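Local coordinates for protein MJ1225 (Methanocaldococcus jannaschii, PDB 3KH5) that binds AMP and ADP, carries four CBS motifs and is a putative archaeal homolog of the gamma subunit of AMP-activated protein kinase, at residues Gly188-Ile193 against Pro258-Asn263. Numbering follows the deposited sequence.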
# COMPACT_ATOMS: atom_id res chain seq x y z
N GLY A 188 -0.87 -16.73 -19.37
CA GLY A 188 -0.82 -17.56 -18.15
C GLY A 188 0.47 -17.56 -17.31
O GLY A 188 0.50 -18.17 -16.24
N ARG A 189 1.51 -16.88 -17.80
CA ARG A 189 2.82 -16.81 -17.12
C ARG A 189 3.06 -15.48 -16.41
O ARG A 189 2.74 -14.42 -16.95
CB ARG A 189 3.95 -17.00 -18.15
CG ARG A 189 4.50 -18.43 -18.28
CD ARG A 189 3.47 -19.34 -18.96
NE ARG A 189 3.93 -20.73 -18.99
CZ ARG A 189 3.13 -21.77 -19.23
NH1 ARG A 189 1.80 -21.58 -19.46
NH2 ARG A 189 3.64 -23.00 -19.25
N LEU A 190 3.66 -15.53 -15.22
CA LEU A 190 4.11 -14.33 -14.51
C LEU A 190 5.24 -13.66 -15.27
O LEU A 190 6.24 -14.30 -15.59
CB LEU A 190 4.59 -14.67 -13.09
CG LEU A 190 4.98 -13.51 -12.17
CD1 LEU A 190 3.76 -12.73 -11.70
CD2 LEU A 190 5.76 -14.01 -10.98
N VAL A 191 5.07 -12.37 -15.57
CA VAL A 191 6.07 -11.65 -16.36
C VAL A 191 6.55 -10.39 -15.66
O VAL A 191 7.47 -9.71 -16.13
CB VAL A 191 5.55 -11.33 -17.80
CG1 VAL A 191 5.51 -12.59 -18.65
CG2 VAL A 191 4.18 -10.66 -17.76
N GLY A 192 5.93 -10.09 -14.52
CA GLY A 192 6.29 -8.93 -13.71
C GLY A 192 5.36 -8.71 -12.52
O GLY A 192 4.47 -9.52 -12.25
N ILE A 193 5.59 -7.61 -11.81
CA ILE A 193 4.71 -7.16 -10.74
C ILE A 193 4.60 -5.63 -10.81
O ILE A 193 5.56 -4.95 -11.18
CB ILE A 193 5.20 -7.65 -9.34
CG1 ILE A 193 4.10 -7.50 -8.27
CG2 ILE A 193 6.51 -6.95 -8.93
CD1 ILE A 193 4.35 -8.28 -6.98
N PRO A 258 3.90 -13.34 -5.49
CA PRO A 258 3.14 -14.21 -6.38
C PRO A 258 3.61 -15.65 -6.16
O PRO A 258 4.81 -15.88 -5.99
CB PRO A 258 3.54 -13.72 -7.78
CG PRO A 258 3.95 -12.30 -7.57
CD PRO A 258 4.64 -12.30 -6.24
N VAL A 259 2.67 -16.59 -6.13
CA VAL A 259 3.00 -18.01 -6.00
C VAL A 259 3.00 -18.62 -7.40
O VAL A 259 2.00 -18.53 -8.12
CB VAL A 259 2.03 -18.76 -5.05
CG1 VAL A 259 2.52 -20.17 -4.76
CG2 VAL A 259 1.84 -17.98 -3.75
N VAL A 260 4.13 -19.21 -7.78
CA VAL A 260 4.29 -19.73 -9.14
C VAL A 260 4.73 -21.18 -9.23
O VAL A 260 5.27 -21.77 -8.29
CB VAL A 260 5.26 -18.86 -10.01
CG1 VAL A 260 4.75 -17.42 -10.12
CG2 VAL A 260 6.68 -18.90 -9.45
N ASP A 261 4.49 -21.72 -10.43
CA ASP A 261 5.01 -22.99 -10.92
C ASP A 261 6.49 -22.87 -11.19
O ASP A 261 7.05 -21.77 -11.20
CB ASP A 261 4.35 -23.29 -12.27
CG ASP A 261 3.16 -24.22 -12.16
OD1 ASP A 261 2.71 -24.72 -13.21
OD2 ASP A 261 2.67 -24.45 -11.03
N GLU A 262 7.12 -24.01 -11.47
CA GLU A 262 8.46 -23.98 -12.03
C GLU A 262 8.38 -23.43 -13.46
O GLU A 262 9.37 -22.91 -13.98
CB GLU A 262 9.11 -25.37 -12.01
CG GLU A 262 10.64 -25.36 -12.04
CD GLU A 262 11.27 -25.56 -10.66
OE1 GLU A 262 10.76 -25.01 -9.66
OE2 GLU A 262 12.30 -26.27 -10.59
N ASN A 263 7.21 -23.54 -14.09
CA ASN A 263 6.99 -22.94 -15.41
C ASN A 263 6.44 -21.52 -15.34
O ASN A 263 6.15 -20.91 -16.38
CB ASN A 263 6.12 -23.83 -16.29
CG ASN A 263 6.93 -24.86 -17.04
OD1 ASN A 263 7.45 -25.81 -16.44
ND2 ASN A 263 7.06 -24.69 -18.35
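Arg189 lies alongside Asn263 at the outer end of the contact, their side chains pointing the same way. Its chain, bent at chi2 (71°), brings NE to 3.4 Å from Asn263 O, an oblique approach, while NH2 comes 3.9 Å from Asn263 ND2, which sits at the guanidinium edge with the amide plane nearly perpendicular. An arginine suits this more exposed end, being long enough to run beside Asn263 while its charge stays near solvent. With an alanine in its place, Asn263 would probably lose the arm lying along it, leaving a gap at this end. Leu190 turns inward: with CG anti to the backbone N (chi1 -175°), both its methyls lie against Pro258, and CD2 also meets Val260 CG1 at 3.7 Å. Past a beta bulge, where Val191 and Gly192 together sit opposite Val184 of strand 181-186, Ile193 extends CD1 to 4.1 Å from Pro258 CG, crossing the compact ring at about a right angle; the same side chain touches the bound AMP. Branched aliphatic chains suit this buried setting, where proline ring and valine methyl offer apolar surfaces. The strands, from the third and fourth CBS motifs, thus meet in a manner consistent with largely apolar packing, polar groups lying at its edge.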